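Local coordinates for protein Afp2 (Serratia entomophila, PDB 6RBN) that probably forms part of the contractile sheath around the inner tube of the anti-feeding prophage, a phage-tail-like injection particle, at residues 36-41 with 63-68; 44-49 with 83-88; 67-72 with 167-172. All coordinates share one frame; numbering follows the deposited sequence.

Contact 1: residues 36-41 with 63-68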
loop_
_atom_site.group_PDB
_atom_site.type_symbol
_atom_site.label_atom_id
_atom_site.label_comp_id
_atom_site.label_asym_id
_atom_site.label_seq_id
_atom_site.Cartn_x
_atom_site.Cartn_y
_atom_site.Cartn_z
ATOM N N SER C 36 74.664 73.028 2.462
ATOM C CA SER C 36 75.534 72.354 3.419
ATOM C C SER C 36 76.462 73.348 4.110
ATOM O O SER C 36 76.802 73.181 5.286
ATOM C CB SER C 36 76.340 71.266 2.712
ATOM O OG SER C 36 77.223 71.831 1.761
ATOM N N GLU C 37 76.872 74.392 3.394
ATOM C CA GLU C 37 77.675 75.479 3.951
ATOM C C GLU C 37 76.775 76.527 4.603
ATOM O O GLU C 37 76.676 77.674 4.174
ATOM C CB GLU C 37 78.553 76.076 2.851
ATOM C CG GLU C 37 79.758 76.923 3.312
ATOM C CD GLU C 37 79.499 78.423 3.322
ATOM O OE1 GLU C 37 78.698 78.897 2.485
ATOM O OE2 GLU C 37 80.098 79.130 4.159
ATOM N N ASN C 38 76.033 76.099 5.615
ATOM C CA ASN C 38 75.195 76.989 6.400
ATOM C C ASN C 38 75.625 76.918 7.861
ATOM O O ASN C 38 76.030 75.859 8.349
ATOM C CB ASN C 38 73.717 76.626 6.253
ATOM C CG ASN C 38 72.796 77.742 6.699
ATOM O OD1 ASN C 38 73.246 78.775 7.188
ATOM N ND2 ASN C 38 71.500 77.551 6.505
ATOM N N THR C 39 75.532 78.051 8.553
ATOM C CA THR C 39 76.084 78.167 9.894
ATOM C C THR C 39 75.036 78.175 10.998
ATOM O O THR C 39 75.371 77.845 12.140
ATOM C CB THR C 39 76.925 79.441 10.005
ATOM O OG1 THR C 39 76.093 80.581 9.759
ATOM C CG2 THR C 39 78.050 79.417 8.984
ATOM N N ASN C 40 73.790 78.535 10.700
ATOM C CA ASN C 40 72.782 78.732 11.737
ATOM C C ASN C 40 71.657 77.704 11.669
ATOM O O ASN C 40 70.493 78.036 11.890
ATOM C CB ASN C 40 72.230 80.158 11.684
ATOM C CG ASN C 40 71.698 80.544 10.316
ATOM O OD1 ASN C 40 71.648 79.734 9.393
ATOM N ND2 ASN C 40 71.299 81.802 10.179
ATOM N N THR C 41 71.990 76.453 11.373
ATOM C CA THR C 41 71.032 75.361 11.437
ATOM C C THR C 41 71.452 74.352 12.496
ATOM O O THR C 41 72.627 74.259 12.862
ATOM C CB THR C 41 70.891 74.646 10.090
ATOM O OG1 THR C 41 72.165 74.135 9.678
ATOM C CG2 THR C 41 70.355 75.586 9.039
ATOM N N LEU C 63 65.330 84.831 11.411
ATOM C CA LEU C 63 66.566 84.921 10.655
ATOM C C LEU C 63 66.295 85.590 9.311
ATOM O O LEU C 63 65.197 86.083 9.043
ATOM C CB LEU C 63 67.176 83.534 10.481
ATOM C CG LEU C 63 67.619 82.839 11.767
ATOM C CD1 LEU C 63 68.051 81.416 11.477
ATOM C CD2 LEU C 63 68.741 83.616 12.424
ATOM N N GLU C 64 67.303 85.607 8.443
ATOM C CA GLU C 64 67.177 86.186 7.118
ATOM C C GLU C 64 67.570 85.183 6.039
ATOM O O GLU C 64 67.332 85.439 4.853
ATOM C CB GLU C 64 68.040 87.461 7.026
ATOM C CG GLU C 64 67.745 88.408 5.862
ATOM C CD GLU C 64 68.625 89.636 5.865
ATOM O OE1 GLU C 64 69.490 89.749 6.758
ATOM O OE2 GLU C 64 68.450 90.494 4.975
ATOM N N ASP C 65 68.107 84.028 6.423
ATOM C CA ASP C 65 68.634 83.040 5.497
ATOM C C ASP C 65 67.493 82.387 4.712
ATOM O O ASP C 65 66.319 82.473 5.081
ATOM C CB ASP C 65 69.454 82.002 6.263
ATOM C CG ASP C 65 70.427 81.246 5.377
ATOM O OD1 ASP C 65 70.444 81.490 4.154
ATOM O OD2 ASP C 65 71.188 80.414 5.912
ATOM N N ALA C 66 67.859 81.728 3.609
ATOM C CA ALA C 66 66.886 81.293 2.614
ATOM C C ALA C 66 66.001 80.149 3.086
ATOM O O ALA C 66 64.915 79.962 2.531
ATOM C CB ALA C 66 67.604 80.887 1.329
ATOM N N PHE C 67 66.428 79.375 4.086
ATOM C CA PHE C 67 65.555 78.316 4.578
ATOM C C PHE C 67 64.481 78.866 5.501
ATOM O O PHE C 67 63.391 78.292 5.587
ATOM C CB PHE C 67 66.368 77.224 5.289
ATOM C CG PHE C 67 66.936 77.638 6.624
ATOM C CD1 PHE C 67 68.136 78.323 6.698
ATOM C CD2 PHE C 67 66.295 77.292 7.807
ATOM C CE1 PHE C 67 68.660 78.694 7.920
ATOM C CE2 PHE C 67 66.811 77.664 9.027
ATOM C CZ PHE C 67 67.997 78.364 9.084
ATOM N N TYR C 68 64.767 79.965 6.200
ATOM C CA TYR C 68 63.801 80.515 7.142
ATOM C C TYR C 68 62.672 81.233 6.421
ATOM O O TYR C 68 61.505 81.097 6.800
ATOM C CB TYR C 68 64.492 81.470 8.115
ATOM C CG TYR C 68 63.586 81.970 9.216
ATOM C CD1 TYR C 68 63.320 81.182 10.325
ATOM C CD2 TYR C 68 62.982 83.217 9.140
ATOM C CE1 TYR C 68 62.494 81.626 11.332
ATOM C CE2 TYR C 68 62.148 83.666 10.138
ATOM C CZ TYR C 68 61.908 82.865 11.234
ATOM O OH TYR C 68 61.080 83.308 12.237
#
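Asn-40 and Asp-65 face each other across this contact with their CA atoms 8.6 Å apart, and Thr-41 and Phe-67 do so at 9.3 Å. At that separation the backbones do not pair, and side chains fill the gap. Residues 36-41 form an irregular loop, with an inverse gamma turn centred on Glu-37. Residues 63-68 pass from a loop into helix 66-75.

The ring of Phe-67 extends toward Asn-38, Asn-40 and Thr-41. The methyl CG2 of Thr-41 lies over one ring face, 3.9 Å from the ring centroid of Phe-67 and 25° off the normal. This is a CH-pi contact, shifted toward the ring rim. Asn-38 brings its amide obliquely to the same ring, with ND2 3.4 Å from CE1 of Phe-67.

The loop joins strand 30-34 to strand 46-49 of the mixed sheet, and helix 66-75 lies beside it. Tyr-34 of strand 30-34 touches both Thr-41 and Phe-67. Tyr-59 adds an edge-to-face contact to the Phe-67 ring.

Asp-65 reaches across with its CG anti to the backbone N (chi1 -160°). Its OD2 lies 2.9 Å from both OD1 and ND2 of Asn-38, with the amide and carboxylate planes 78° apart. The two oxygens of this group, OD2 of Asp-65 and OD1 of Asn-38, are both acceptors and form no hydrogen bond. The other carboxylate oxygen, OD1 of Asp-65, turns back and accepts a hydrogen bond from the backbone N of Ala-66 at 2.7 Å. That donor meets OD1 from above the carboxylate plane. Leu-63 points its CD1 methyl at the side-chain amide of Asn-40, and the two side chains approach from opposite directions.

Contact 2: residues 44-49 with 83-88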
loop_
_atom_site.group_PDB
_atom_site.type_symbol
_atom_site.label_atom_id
_atom_site.label_comp_id
_atom_site.label_asym_id
_atom_site.label_seq_id
_atom_site.Cartn_x
_atom_site.Cartn_y
_atom_site.Cartn_z
ATOM N N LYS C 44 71.303 68.333 12.859
ATOM C CA LYS C 44 70.489 67.235 12.365
ATOM C C LYS C 44 70.344 67.350 10.852
ATOM O O LYS C 44 69.963 68.420 10.356
ATOM C CB LYS C 44 69.114 67.254 13.021
ATOM C CG LYS C 44 69.112 66.879 14.490
ATOM C CD LYS C 44 67.744 67.089 15.124
ATOM C CE LYS C 44 66.891 65.825 15.105
ATOM N NZ LYS C 44 66.372 65.467 13.758
ATOM N N PRO C 45 70.647 66.306 10.088
ATOM C CA PRO C 45 70.547 66.412 8.629
ATOM C C PRO C 45 69.112 66.391 8.127
ATOM O O PRO C 45 68.812 67.002 7.101
ATOM C CB PRO C 45 71.336 65.192 8.137
ATOM C CG PRO C 45 71.240 64.217 9.246
ATOM C CD PRO C 45 71.223 65.018 10.514
ATOM N N ILE C 46 68.222 65.691 8.830
ATOM C CA ILE C 46 66.810 65.595 8.469
ATOM C C ILE C 46 65.995 65.907 9.715
ATOM O O ILE C 46 66.187 65.273 10.758
ATOM C CB ILE C 46 66.442 64.201 7.929
ATOM C CG1 ILE C 46 67.215 63.880 6.652
ATOM C CG2 ILE C 46 64.951 64.113 7.660
ATOM C CD1 ILE C 46 67.136 62.429 6.252
ATOM N N GLN C 47 65.087 66.877 9.611
ATOM C CA GLN C 47 64.229 67.237 10.729
ATOM C C GLN C 47 62.828 67.556 10.230
ATOM O O GLN C 47 62.641 68.028 9.106
ATOM C CB GLN C 47 64.823 68.402 11.526
ATOM C CG GLN C 47 65.117 69.639 10.719
ATOM C CD GLN C 47 65.831 70.687 11.539
ATOM O OE1 GLN C 47 66.015 70.523 12.743
ATOM N NE2 GLN C 47 66.256 71.759 10.889
ATOM N N VAL C 48 61.843 67.284 11.087
ATOM C CA VAL C 48 60.435 67.223 10.716
ATOM C C VAL C 48 59.683 68.304 11.479
ATOM O O VAL C 48 59.759 68.362 12.710
ATOM C CB VAL C 48 59.838 65.839 11.025
ATOM C CG1 VAL C 48 58.369 65.780 10.636
ATOM C CG2 VAL C 48 60.644 64.739 10.359
ATOM N N PHE C 49 58.934 69.129 10.752
ATOM C CA PHE C 49 58.202 70.257 11.321
ATOM C C PHE C 49 56.743 70.149 10.913
ATOM O O PHE C 49 56.426 70.245 9.725
ATOM C CB PHE C 49 58.804 71.573 10.833
ATOM C CG PHE C 49 60.159 71.863 11.399
ATOM C CD1 PHE C 49 60.497 71.445 12.672
ATOM C CD2 PHE C 49 61.121 72.479 10.626
ATOM C CE1 PHE C 49 61.750 71.694 13.184
ATOM C CE2 PHE C 49 62.375 72.720 11.132
ATOM C CZ PHE C 49 62.689 72.330 12.410
ATOM N N TYR C 83 59.875 68.998 5.596
ATOM C CA TYR C 83 61.174 68.450 5.959
ATOM C C TYR C 83 62.270 69.440 5.598
ATOM O O TYR C 83 62.305 69.946 4.472
ATOM C CB TYR C 83 61.418 67.123 5.232
ATOM C CG TYR C 83 60.492 65.985 5.622
ATOM C CD1 TYR C 83 59.861 65.949 6.853
ATOM C CD2 TYR C 83 60.224 64.964 4.729
ATOM C CE1 TYR C 83 59.006 64.917 7.187
ATOM C CE2 TYR C 83 59.373 63.930 5.059
ATOM C CZ TYR C 83 58.769 63.912 6.288
ATOM O OH TYR C 83 57.922 62.886 6.623
ATOM N N LEU C 84 63.156 69.724 6.550
ATOM C CA LEU C 84 64.426 70.384 6.258
ATOM C C LEU C 84 65.509 69.329 6.114
ATOM O O LEU C 84 65.895 68.687 7.093
ATOM C CB LEU C 84 64.819 71.384 7.337
ATOM C CG LEU C 84 64.183 72.758 7.295
ATOM C CD1 LEU C 84 64.671 73.579 8.471
ATOM C CD2 LEU C 84 64.549 73.421 5.981
ATOM N N VAL C 85 66.001 69.154 4.894
ATOM C CA VAL C 85 67.078 68.224 4.594
ATOM C C VAL C 85 68.199 69.021 3.943
ATOM O O VAL C 85 67.939 69.833 3.052
ATOM C CB VAL C 85 66.595 67.087 3.673
ATOM C CG1 VAL C 85 67.713 66.117 3.387
ATOM C CG2 VAL C 85 65.408 66.369 4.287
ATOM N N ASN C 86 69.435 68.823 4.405
ATOM C CA ASN C 86 70.560 69.462 3.735
ATOM C C ASN C 86 70.798 68.822 2.371
ATOM O O ASN C 86 70.435 67.668 2.139
ATOM C CB ASN C 86 71.829 69.413 4.594
ATOM C CG ASN C 86 72.190 68.022 5.057
ATOM O OD1 ASN C 86 71.514 67.045 4.751
ATOM N ND2 ASN C 86 73.283 67.925 5.803
ATOM N N GLU C 87 71.423 69.590 1.473
ATOM C CA GLU C 87 71.498 69.254 0.054
ATOM C C GLU C 87 72.262 67.964 -0.235
ATOM O O GLU C 87 72.081 67.383 -1.311
ATOM C CB GLU C 87 72.150 70.402 -0.717
ATOM C CG GLU C 87 73.592 70.644 -0.313
ATOM C CD GLU C 87 74.259 71.756 -1.086
ATOM O OE1 GLU C 87 73.592 72.387 -1.922
ATOM O OE2 GLU C 87 75.465 71.986 -0.866
ATOM N N ALA C 88 73.101 67.499 0.688
ATOM C CA ALA C 88 73.841 66.264 0.487
ATOM C C ALA C 88 73.070 65.031 0.926
ATOM O O ALA C 88 73.621 63.927 0.876
ATOM C CB ALA C 88 75.174 66.325 1.236
#
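Two antiparallel strands pair here at one border of the mixed sheet, where 46-49 is the outermost strand within the chain. Their axes approach to 4.9 Å, at 164° between directions. Gln-47 and Leu-84 are a hydrogen-bonded pair. N of Gln-47 binds O of Leu-84 at 3.2 Å, and N of Leu-84 binds O of Gln-47 at 3.1 Å. A weak bond follows from N of Asn-86 to O of Pro-45.

Ile-46 with Val-85 and Val-48 with Tyr-83 are non-hydrogen-bonded pairs on one face. CG1 of Ile-46 lies 3.9 Å from CG2 of Val-85. Both methyls of Val-48 reach CE1 of Tyr-83, and CG1 comes at the ring edge, in plane.

On the other face, CD1 of Leu-84 meets the edge of the Phe-49 ring, 3.6 Å from CE2. CG of Gln-47 sits between its backbone N and carbonyl carbon (chi1 56°), and the extended chain carries NE2 alongside Leu-84, 3.4 Å from CD1. NE2 is hydrogen-bonded to Tyr-59 OH.

Helix 90-97 covers the Ile-46 and Val-85 face through Ile-90, Ala-93 and Tyr-97. Phe-67 and Leu-71 of helix 66-75 pack on Leu-84 from the other face, and strand 30-34 continues the sheet beyond 82-86.

Contact 3: residues 67-72 with 167-172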
loop_
_atom_site.group_PDB
_atom_site.type_symbol
_atom_site.label_atom_id
_atom_site.label_comp_id
_atom_site.label_asym_id
_atom_site.label_seq_id
_atom_site.Cartn_x
_atom_site.Cartn_y
_atom_site.Cartn_z
ATOM N N PHE C 67 66.428 79.375 4.086
ATOM C CA PHE C 67 65.555 78.316 4.578
ATOM C C PHE C 67 64.481 78.866 5.501
ATOM O O PHE C 67 63.391 78.292 5.587
ATOM C CB PHE C 67 66.368 77.224 5.289
ATOM C CG PHE C 67 66.936 77.638 6.624
ATOM C CD1 PHE C 67 68.136 78.323 6.698
ATOM C CD2 PHE C 67 66.295 77.292 7.807
ATOM C CE1 PHE C 67 68.660 78.694 7.920
ATOM C CE2 PHE C 67 66.811 77.664 9.027
ATOM C CZ PHE C 67 67.997 78.364 9.084
ATOM N N TYR C 68 64.767 79.965 6.200
ATOM C CA TYR C 68 63.801 80.515 7.142
ATOM C C TYR C 68 62.672 81.233 6.421
ATOM O O TYR C 68 61.505 81.097 6.800
ATOM C CB TYR C 68 64.492 81.470 8.115
ATOM C CG TYR C 68 63.586 81.970 9.216
ATOM C CD1 TYR C 68 63.320 81.182 10.325
ATOM C CD2 TYR C 68 62.982 83.217 9.140
ATOM C CE1 TYR C 68 62.494 81.626 11.332
ATOM C CE2 TYR C 68 62.148 83.666 10.138
ATOM C CZ TYR C 68 61.908 82.865 11.234
ATOM O OH TYR C 68 61.080 83.308 12.237
ATOM N N THR C 69 63.001 82.009 5.388
ATOM C CA THR C 69 61.977 82.730 4.645
ATOM C C THR C 69 61.152 81.805 3.768
ATOM O O THR C 69 60.032 82.165 3.395
ATOM C CB THR C 69 62.616 83.817 3.792
ATOM O OG1 THR C 69 63.487 83.216 2.831
ATOM C CG2 THR C 69 63.420 84.746 4.661
ATOM N N SER C 70 61.676 80.629 3.429
ATOM C CA SER C 70 60.886 79.656 2.691
ATOM C C SER C 70 59.835 79.014 3.582
ATOM O O SER C 70 58.691 78.816 3.163
ATOM C CB SER C 70 61.796 78.594 2.087
ATOM O OG SER C 70 62.680 79.169 1.147
ATOM N N LEU C 71 60.208 78.688 4.814
ATOM C CA LEU C 71 59.283 78.048 5.737
ATOM C C LEU C 71 58.298 79.026 6.350
ATOM O O LEU C 71 57.147 78.658 6.588
ATOM C CB LEU C 71 60.068 77.333 6.827
ATOM C CG LEU C 71 60.704 76.076 6.258
ATOM C CD1 LEU C 71 61.715 75.533 7.189
ATOM C CD2 LEU C 71 59.609 75.084 6.095
ATOM N N SER C 72 58.721 80.263 6.612
ATOM C CA SER C 72 57.793 81.263 7.126
ATOM C C SER C 72 56.737 81.629 6.094
ATOM O O SER C 72 55.608 81.962 6.458
ATOM C CB SER C 72 58.554 82.509 7.570
ATOM O OG SER C 72 59.154 83.149 6.462
ATOM N N SER C 167 59.300 91.844 5.708
ATOM C CA SER C 167 60.308 92.136 6.714
ATOM C C SER C 167 61.659 92.491 6.102
ATOM O O SER C 167 62.648 92.603 6.834
ATOM C CB SER C 167 60.467 90.949 7.666
ATOM O OG SER C 167 61.018 89.830 6.995
ATOM N N GLY C 168 61.722 92.664 4.782
ATOM C CA GLY C 168 62.942 93.021 4.099
ATOM C C GLY C 168 63.721 91.855 3.530
ATOM O O GLY C 168 64.555 92.063 2.643
ATOM N N ALA C 169 63.472 90.640 4.005
ATOM C CA ALA C 169 64.267 89.491 3.611
ATOM C C ALA C 169 63.841 88.978 2.236
ATOM O O ALA C 169 62.810 89.369 1.686
ATOM C CB ALA C 169 64.156 88.389 4.658
ATOM N N ALA C 170 64.653 88.081 1.685
ATOM C CA ALA C 170 64.480 87.578 0.329
ATOM C C ALA C 170 63.960 86.150 0.372
ATOM O O ALA C 170 64.648 85.252 0.867
ATOM C CB ALA C 170 65.794 87.639 -0.448
ATOM N N VAL C 171 62.758 85.947 -0.147
ATOM C CA VAL C 171 62.183 84.602 -0.236
ATOM C C VAL C 171 62.653 83.958 -1.538
ATOM O O VAL C 171 62.602 84.612 -2.591
ATOM C CB VAL C 171 60.662 84.665 -0.173
ATOM C CG1 VAL C 171 60.049 83.299 -0.398
ATOM C CG2 VAL C 171 60.229 85.179 1.160
ATOM N N PRO C 172 63.150 82.722 -1.502
ATOM C CA PRO C 172 63.432 81.996 -2.735
ATOM C C PRO C 172 62.153 81.742 -3.511
ATOM O O PRO C 172 61.114 81.415 -2.924
ATOM C CB PRO C 172 64.043 80.682 -2.240
ATOM C CG PRO C 172 64.580 81.006 -0.911
ATOM C CD PRO C 172 63.634 81.999 -0.321
#
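Thr-69, on helix 66-75, meets Val-171 at a CA-CA distance of 5.2 Å. The contact packs one side of this helix against the irregular segment 167-172, which leads into helix 173-187. Segment 167-172 belongs to the sheath subtilisin-like domain. Helix 66-75 lies between it and the mixed sheet, with Phe-67 and Leu-71 packed on strands 30-34 and 82-86.

The Thr-69 side chain points at the segment and parts at CB. CB itself lies 3.8 Å from CG2 of Val-171. The methyl branch, CG2, touches CB of Ala-169 at 3.7 Å. The hydroxyl branch takes the place between the backbone N and the carbonyl carbon (chi1 63°). From there OG1 donates a hydrogen bond to O of Ala-170 at 3.1 Å. The hydroxyl approaches this carbonyl from above its plane, by 38°. OG1 also rests 3.4 Å from CD of Pro-172.

The next residue extends the contact along the helix. Ser-70 sets its OG against the Pro-172 ring, while its hydrogen bond goes to O of Ala-66, one helical turn back. Phe-32 of strand 30-34 also touches Ser-70. CD and CG of Pro-172 both lie 3.3 Å from OG of Ser-70.

Helix 66-75 ties the three contacts together. Contacts 1 and 3 share Phe-67 and Tyr-68, and their centres are about 10 Å apart. They also touch where CG of Glu-64 packs on CB of Ala-169 at 3.8 Å. Contact 2 lies about 12 Å from contact 1 and about 17 Å from contact 3, centre to centre. Leu-84 connects it to the helix: its CG is 3.7 Å from CD1 of Leu-71, and its CD1 is 4.1 Å from CD2 of Phe-67. A probable hydrogen bond between Ser-36 OG and Glu-87 OE2, 3.2 Å, also joins contacts 1 and 2.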